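PDB 4HMW: dihydrophenazinedicarboxylate synthase from Burkholderia, which catalyses FMN-dependent, oxygen-consuming oxidations in the terminal steps of phenazine antibiotic biosynthesis, releasing hydrogen peroxide. Local coordinates for residues Y23-L33 and Y201-Q212; M136-H144 and L155-L163. All coordinates share one frame; numbering follows the deposited sequence.

Interaction 1 (Y23-L33 and Y201-Q212); sequences YDDPPSEPITL and YERDGNDWKTTQ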
# COMPACT_ATOMS: atom_id res chain seq x y z
N TYR B 23 12.00 18.23 -8.39
CA TYR B 23 12.95 17.14 -8.56
C TYR B 23 14.36 17.70 -8.63
O TYR B 23 15.27 17.14 -8.05
CB TYR B 23 12.59 16.38 -9.83
CG TYR B 23 13.50 15.26 -10.29
CD1 TYR B 23 13.68 14.07 -9.54
CD2 TYR B 23 14.09 15.33 -11.52
CE1 TYR B 23 14.47 13.05 -10.00
CE2 TYR B 23 14.85 14.30 -12.00
CZ TYR B 23 15.05 13.17 -11.26
OH TYR B 23 15.83 12.17 -11.85
N ASP B 24 14.53 18.84 -9.29
CA ASP B 24 15.86 19.42 -9.37
C ASP B 24 16.09 20.51 -8.36
O ASP B 24 17.22 20.95 -8.17
CB ASP B 24 16.15 19.90 -10.77
CG ASP B 24 16.42 18.75 -11.73
OD1 ASP B 24 17.18 17.81 -11.38
OD2 ASP B 24 15.84 18.77 -12.83
N ASP B 25 15.05 20.93 -7.66
CA ASP B 25 15.22 21.94 -6.62
C ASP B 25 14.26 21.71 -5.43
O ASP B 25 13.26 22.39 -5.28
CB ASP B 25 15.02 23.31 -7.26
CG ASP B 25 15.41 24.45 -6.37
OD1 ASP B 25 16.20 24.23 -5.41
OD2 ASP B 25 14.92 25.57 -6.64
N PRO B 26 14.59 20.75 -4.57
CA PRO B 26 13.63 20.31 -3.55
C PRO B 26 13.37 21.32 -2.43
O PRO B 26 14.30 21.96 -2.00
CB PRO B 26 14.31 19.08 -2.97
CG PRO B 26 15.29 18.66 -4.01
CD PRO B 26 15.78 19.88 -4.62
N PRO B 27 12.12 21.42 -1.94
CA PRO B 27 11.86 22.18 -0.71
C PRO B 27 12.66 21.61 0.46
O PRO B 27 12.97 20.42 0.47
CB PRO B 27 10.37 21.97 -0.47
CG PRO B 27 9.81 21.53 -1.74
CD PRO B 27 10.89 20.87 -2.53
N SER B 28 12.98 22.42 1.45
CA SER B 28 13.78 21.95 2.57
C SER B 28 13.08 20.87 3.40
O SER B 28 13.73 20.04 4.00
CB SER B 28 14.19 23.11 3.48
OG SER B 28 13.05 23.83 3.91
N GLU B 29 11.75 20.91 3.44
CA GLU B 29 10.96 19.94 4.22
C GLU B 29 10.06 19.14 3.30
O GLU B 29 9.37 19.71 2.47
CB GLU B 29 10.06 20.66 5.24
CG GLU B 29 10.79 21.49 6.26
CD GLU B 29 11.05 20.74 7.54
OE1 GLU B 29 10.67 19.55 7.62
OE2 GLU B 29 11.63 21.34 8.48
N PRO B 30 10.03 17.82 3.45
CA PRO B 30 9.22 17.03 2.50
C PRO B 30 7.70 17.25 2.66
O PRO B 30 6.94 17.15 1.70
CB PRO B 30 9.64 15.59 2.79
CG PRO B 30 10.15 15.62 4.21
CD PRO B 30 10.80 16.97 4.38
N ILE B 31 7.24 17.60 3.86
CA ILE B 31 5.80 17.80 4.03
C ILE B 31 5.29 18.92 3.12
O ILE B 31 4.16 18.87 2.64
CB ILE B 31 5.44 18.10 5.48
CG1 ILE B 31 5.76 16.90 6.38
CG2 ILE B 31 3.99 18.41 5.60
CD1 ILE B 31 4.95 15.65 6.08
N THR B 32 6.14 19.92 2.88
CA THR B 32 5.78 21.01 1.97
C THR B 32 5.45 20.44 0.58
O THR B 32 4.48 20.85 -0.05
CB THR B 32 6.93 22.03 1.84
OG1 THR B 32 7.22 22.60 3.13
CG2 THR B 32 6.62 23.14 0.85
N LEU B 33 6.26 19.49 0.12
CA LEU B 33 6.09 18.91 -1.21
C LEU B 33 4.88 17.97 -1.21
O LEU B 33 4.12 17.92 -2.17
CB LEU B 33 7.36 18.17 -1.65
CG LEU B 33 7.38 17.61 -3.07
CD1 LEU B 33 7.10 18.70 -4.08
CD2 LEU B 33 8.70 16.89 -3.41
N TYR B 201 13.86 11.83 0.34
CA TYR B 201 14.20 12.62 1.53
C TYR B 201 14.52 11.70 2.69
O TYR B 201 13.74 10.79 3.00
CB TYR B 201 13.03 13.46 2.00
CG TYR B 201 12.76 14.74 1.24
CD1 TYR B 201 12.10 14.72 0.01
CD2 TYR B 201 13.15 15.98 1.76
CE1 TYR B 201 11.82 15.90 -0.67
CE2 TYR B 201 12.89 17.16 1.08
CZ TYR B 201 12.22 17.10 -0.14
OH TYR B 201 11.91 18.24 -0.82
N GLU B 202 15.62 11.96 3.38
CA GLU B 202 15.96 11.20 4.59
C GLU B 202 16.30 12.15 5.71
O GLU B 202 17.03 13.11 5.49
CB GLU B 202 17.17 10.29 4.37
CG GLU B 202 16.97 9.11 3.45
CD GLU B 202 18.30 8.39 3.09
OE1 GLU B 202 19.10 8.97 2.31
OE2 GLU B 202 18.56 7.26 3.61
N ARG B 203 15.83 11.87 6.92
CA ARG B 203 16.10 12.76 8.03
C ARG B 203 17.57 12.70 8.35
O ARG B 203 18.18 11.65 8.33
CB ARG B 203 15.26 12.44 9.28
CG ARG B 203 15.11 13.64 10.20
CD ARG B 203 14.28 13.28 11.43
NE ARG B 203 14.62 14.09 12.61
CZ ARG B 203 13.88 14.14 13.72
NH1 ARG B 203 14.26 14.90 14.74
NH2 ARG B 203 12.75 13.44 13.82
N ASP B 204 18.12 13.87 8.66
CA ASP B 204 19.53 14.05 8.95
C ASP B 204 19.66 15.03 10.13
O ASP B 204 19.96 16.21 9.95
CB ASP B 204 20.24 14.57 7.69
CG ASP B 204 21.69 14.85 7.91
OD1 ASP B 204 22.26 14.30 8.89
OD2 ASP B 204 22.26 15.64 7.12
N GLY B 205 19.41 14.53 11.33
CA GLY B 205 19.35 15.40 12.49
C GLY B 205 18.12 16.28 12.39
O GLY B 205 16.99 15.79 12.17
N ASN B 206 18.33 17.58 12.53
CA ASN B 206 17.25 18.55 12.48
C ASN B 206 16.93 18.92 11.05
O ASN B 206 16.02 19.71 10.80
CB ASN B 206 17.62 19.82 13.26
CG ASN B 206 17.55 19.63 14.76
OD1 ASN B 206 16.87 18.73 15.27
ND2 ASN B 206 18.24 20.48 15.49
N ASP B 207 17.68 18.36 10.11
CA ASP B 207 17.53 18.72 8.71
C ASP B 207 17.18 17.50 7.87
O ASP B 207 17.04 16.39 8.39
CB ASP B 207 18.81 19.37 8.20
CG ASP B 207 19.22 20.58 9.04
OD1 ASP B 207 18.41 21.53 9.17
OD2 ASP B 207 20.36 20.57 9.59
N TRP B 208 17.04 17.73 6.58
CA TRP B 208 16.75 16.64 5.65
C TRP B 208 17.82 16.59 4.57
O TRP B 208 18.35 17.63 4.19
CB TRP B 208 15.38 16.82 4.98
CG TRP B 208 14.22 16.68 5.91
CD1 TRP B 208 13.66 17.65 6.70
CD2 TRP B 208 13.47 15.48 6.16
NE1 TRP B 208 12.62 17.13 7.41
CE2 TRP B 208 12.48 15.80 7.10
CE3 TRP B 208 13.54 14.17 5.67
CZ2 TRP B 208 11.55 14.86 7.55
CZ3 TRP B 208 12.62 13.24 6.11
CH2 TRP B 208 11.64 13.59 7.05
N LYS B 209 18.14 15.39 4.13
CA LYS B 209 19.03 15.14 2.98
C LYS B 209 18.21 14.58 1.81
O LYS B 209 17.36 13.72 2.01
CB LYS B 209 20.06 14.12 3.41
CG LYS B 209 21.01 13.60 2.38
CD LYS B 209 21.92 12.55 3.04
CE LYS B 209 21.13 11.27 3.44
NZ LYS B 209 21.57 10.61 4.71
N THR B 210 18.47 15.07 0.61
CA THR B 210 17.81 14.57 -0.57
C THR B 210 18.77 13.88 -1.56
O THR B 210 19.95 14.22 -1.67
CB THR B 210 17.00 15.65 -1.33
OG1 THR B 210 17.89 16.69 -1.77
CG2 THR B 210 15.89 16.26 -0.47
N THR B 211 18.21 12.90 -2.26
CA THR B 211 18.92 12.16 -3.30
C THR B 211 17.97 11.86 -4.45
O THR B 211 16.80 11.60 -4.23
CB THR B 211 19.38 10.76 -2.75
OG1 THR B 211 19.82 10.86 -1.38
CG2 THR B 211 20.48 10.14 -3.61
N GLN B 212 18.49 11.88 -5.68
CA GLN B 212 17.73 11.38 -6.82
C GLN B 212 18.13 9.92 -7.04
O GLN B 212 19.29 9.57 -6.91
CB GLN B 212 18.03 12.18 -8.10
CG GLN B 212 17.60 13.64 -8.00
CD GLN B 212 17.96 14.42 -9.26
OE1 GLN B 212 18.92 14.07 -9.97
NE2 GLN B 212 17.21 15.47 -9.55
O HOH W 1 16.18 20.38 5.51
O HOH W 2 16.12 19.06 2.27
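Pro30 illustrates how one proline can pack against two aromatic rings of a beta-hairpin. Its CB lies over the face of Tyr201, 3.6 Å from the ring centroid, while its CD sits above the five-membered ring of Trp208 in a second CH-pi contact. Tyr201 turns its CG beside its own backbone N (chi1 -79°), which carries the ring toward residues 26-30, where its hydroxyl donates to Pro27 O, 2.7 Å from OH and in the ring plane. The opposite face of the same ring carries Thr210 CG2, so the phenol is held flat between hairpin and proline. At one end, Trp208 NE1 makes only a weak, bent bond to Glu29 OE1 (3.1 Å). At the other, the Gln212 amide stacks on the Tyr23 ring, planes 17° apart, with NE2 over the ring centre. NE2 spends its two hydrogens on Tyr23 O and Asp24 OD1, each 3.0 Å from it, which fixes the amide's rotation; Asp24 OD2 pairs with Arg152 of the second subunit. The platform is an antiparallel beta-hairpin, closed by a type II' turn at Asp204-Asp207, in the C-terminal dimerisation region of the pyridoxamine 5'-phosphate oxidase family.

Interaction 2 (M136-H144 and L155-L163); sequences MHAMSSASH and LRAHAAELL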
# COMPACT_ATOMS: atom_id res chain seq x y z
N MET B 136 -21.54 7.14 12.00
CA MET B 136 -20.17 6.69 12.19
C MET B 136 -19.93 6.36 13.67
O MET B 136 -19.33 5.33 13.99
CB MET B 136 -19.17 7.74 11.67
CG MET B 136 -17.71 7.35 11.90
SD MET B 136 -17.11 7.60 13.62
CE MET B 136 -15.39 7.16 13.37
N HIS B 137 -20.39 7.24 14.56
CA HIS B 137 -20.24 7.00 16.01
C HIS B 137 -20.87 5.68 16.40
O HIS B 137 -20.33 4.93 17.20
CB HIS B 137 -20.97 8.06 16.83
CG HIS B 137 -20.28 9.38 16.82
ND1 HIS B 137 -20.87 10.53 17.31
CD2 HIS B 137 -19.06 9.74 16.37
CE1 HIS B 137 -20.03 11.54 17.17
NE2 HIS B 137 -18.92 11.09 16.61
N ALA B 138 -22.05 5.43 15.87
CA ALA B 138 -22.81 4.26 16.29
C ALA B 138 -22.09 2.97 15.84
O ALA B 138 -21.98 2.02 16.61
CB ALA B 138 -24.25 4.32 15.74
N MET B 139 -21.62 2.92 14.61
CA MET B 139 -20.97 1.71 14.14
C MET B 139 -19.60 1.54 14.81
O MET B 139 -19.20 0.43 15.18
CB MET B 139 -20.83 1.70 12.61
CG MET B 139 -20.24 0.38 12.05
SD MET B 139 -21.21 -1.06 12.53
CE MET B 139 -22.71 -0.80 11.57
N SER B 140 -18.87 2.65 14.96
CA SER B 140 -17.56 2.61 15.60
C SER B 140 -17.67 2.18 17.07
O SER B 140 -16.76 1.54 17.60
CB SER B 140 -16.87 3.97 15.54
OG SER B 140 -16.45 4.30 14.22
N SER B 141 -18.77 2.54 17.73
CA SER B 141 -18.98 2.16 19.11
C SER B 141 -19.38 0.69 19.23
O SER B 141 -18.96 0.01 20.16
CB SER B 141 -20.06 3.00 19.76
OG SER B 141 -19.69 4.39 19.84
N ALA B 142 -20.19 0.23 18.27
CA ALA B 142 -20.73 -1.12 18.26
C ALA B 142 -19.72 -2.17 17.84
O ALA B 142 -19.85 -3.35 18.19
CB ALA B 142 -21.96 -1.20 17.37
N SER B 143 -18.71 -1.72 17.09
CA SER B 143 -17.69 -2.60 16.54
C SER B 143 -16.37 -2.53 17.30
O SER B 143 -15.88 -1.44 17.61
CB SER B 143 -17.42 -2.20 15.09
OG SER B 143 -16.42 -3.07 14.56
N HIS B 144 -15.78 -3.70 17.55
CA HIS B 144 -14.40 -3.80 18.01
C HIS B 144 -13.55 -4.17 16.81
O HIS B 144 -13.45 -5.33 16.46
CB HIS B 144 -14.25 -4.83 19.14
CG HIS B 144 -14.76 -4.34 20.46
ND1 HIS B 144 -16.09 -4.38 20.81
CD2 HIS B 144 -14.11 -3.78 21.50
CE1 HIS B 144 -16.24 -3.88 22.02
NE2 HIS B 144 -15.05 -3.52 22.48
N LEU B 155 -24.63 -7.01 15.80
CA LEU B 155 -23.82 -5.81 15.66
C LEU B 155 -24.63 -4.73 14.94
O LEU B 155 -24.73 -3.59 15.40
CB LEU B 155 -22.54 -6.14 14.88
CG LEU B 155 -21.29 -5.35 15.26
CD1 LEU B 155 -20.12 -5.71 14.35
CD2 LEU B 155 -21.55 -3.88 15.21
N ARG B 156 -25.23 -5.08 13.81
CA ARG B 156 -26.05 -4.14 13.08
C ARG B 156 -27.15 -3.56 13.98
O ARG B 156 -27.36 -2.35 14.00
CB ARG B 156 -26.67 -4.82 11.86
CG ARG B 156 -27.37 -3.86 10.92
CD ARG B 156 -27.80 -4.55 9.64
NE ARG B 156 -26.69 -4.73 8.71
CZ ARG B 156 -26.35 -5.88 8.12
NH1 ARG B 156 -27.02 -7.01 8.36
NH2 ARG B 156 -25.32 -5.91 7.30
N ALA B 157 -27.81 -4.43 14.73
CA ALA B 157 -28.91 -4.01 15.60
C ALA B 157 -28.44 -3.07 16.71
O ALA B 157 -29.17 -2.13 17.08
CB ALA B 157 -29.60 -5.24 16.22
N HIS B 158 -27.26 -3.32 17.26
CA HIS B 158 -26.76 -2.47 18.35
C HIS B 158 -26.39 -1.10 17.82
O HIS B 158 -26.63 -0.10 18.47
CB HIS B 158 -25.57 -3.10 19.07
CG HIS B 158 -25.94 -4.25 19.93
ND1 HIS B 158 -27.01 -4.20 20.81
CD2 HIS B 158 -25.42 -5.50 20.03
CE1 HIS B 158 -27.11 -5.36 21.42
NE2 HIS B 158 -26.17 -6.16 20.97
N ALA B 159 -25.83 -1.05 16.62
CA ALA B 159 -25.53 0.25 16.03
C ALA B 159 -26.80 1.06 15.82
O ALA B 159 -26.83 2.25 16.10
CB ALA B 159 -24.75 0.09 14.71
N ALA B 160 -27.85 0.40 15.36
CA ALA B 160 -29.14 1.05 15.17
C ALA B 160 -29.73 1.58 16.48
O ALA B 160 -30.29 2.69 16.53
CB ALA B 160 -30.11 0.07 14.54
N GLU B 161 -29.61 0.80 17.55
CA GLU B 161 -30.08 1.22 18.88
C GLU B 161 -29.37 2.48 19.35
O GLU B 161 -30.02 3.38 19.91
CB GLU B 161 -29.82 0.13 19.92
CG GLU B 161 -30.71 -1.10 19.79
CD GLU B 161 -30.23 -2.26 20.66
OE1 GLU B 161 -29.11 -2.18 21.25
OE2 GLU B 161 -30.99 -3.26 20.76
N LEU B 162 -28.05 2.55 19.16
CA LEU B 162 -27.30 3.71 19.60
C LEU B 162 -27.75 4.95 18.85
O LEU B 162 -27.91 6.04 19.44
CB LEU B 162 -25.80 3.50 19.39
CG LEU B 162 -25.16 2.50 20.34
CD1 LEU B 162 -23.73 2.26 19.94
CD2 LEU B 162 -25.28 2.99 21.78
N LEU B 163 -27.96 4.81 17.56
CA LEU B 163 -28.42 5.94 16.77
C LEU B 163 -29.81 6.44 17.22
O LEU B 163 -30.10 7.65 17.24
CB LEU B 163 -28.41 5.54 15.29
CG LEU B 163 -28.78 6.58 14.23
CD1 LEU B 163 -27.76 7.68 14.16
CD2 LEU B 163 -28.89 5.88 12.90
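Ala138 and Ala159 meet where the two members of a helix-loop-helix pair pass each other, a worked example of how small residues let helices come close. The axes of 136-142 and 155-163 approach to 8.1 Å, their directions 135° apart, and the CA atoms of the two alanines are 4.9 Å from each other. With so little side chain in the way, Ala138 CB rests directly against the backbone, 3.3 Å from Ala159 O, and also touches Leu162 CB and, slightly, Leu163.

One turn further on, Ala142 repeats the arrangement. Its methyl lies beside Ala159 and is pressed by a branch of Leu155: CB to CD2 is 3.5 Å, tighter than usual for two carbons. Met139 starts out pointing away from the partner helix, but its chain bends at chi2 (57°) and again at chi3, which swings CE back over Ala159 CB at 3.8 Å while SD lies against Leu155 CD2. This side is closed further by the second subunit, where Asp193 packs on Met139 and Gln214 on Leu155.

The other flank is looser and closer to solvent. Beyond its CB, Leu162 extends CD1 to Ser141 CB, 3.7 Å away, and to Ala138 O, and exposed His158 adds little more than a marginal touch. Two side-chain hydrogen bonds on this flank stay within their own helices. His158 ND1 donates to Glu161 OE1, which lies in the imidazole plane, on the exposed surface. Ser141 sets its hydroxyl beside its own backbone N (chi1 -65°) and turns it back along the helix, so that OG donates to His137 O at 2.8 Å; Ser141 N bonds the same oxygen from the opposite face of the carbonyl plane.

Overall arrangement
Interactions 1 and 2 mark opposite sides of the chain's centre, 44 Å apart between centres and about 23 Å between nearest atoms, so they do not touch. Interaction 2 is formed entirely within the sequence that separates the two segments of interaction 1. What joins them is the dimer, since both reach the second subunit, and each lies within about 12 Å of a bound FMN. The Tyr23 side chain of interaction 1 lies about 12 Å from a bound FMN and about 5 Å from that of FMN-binding Arg198. In interaction 2 the Ser143 side chain is about 9 Å from an FMN, and the helix 134-142 carries Ser140, a probable substrate-binding residue by similarity.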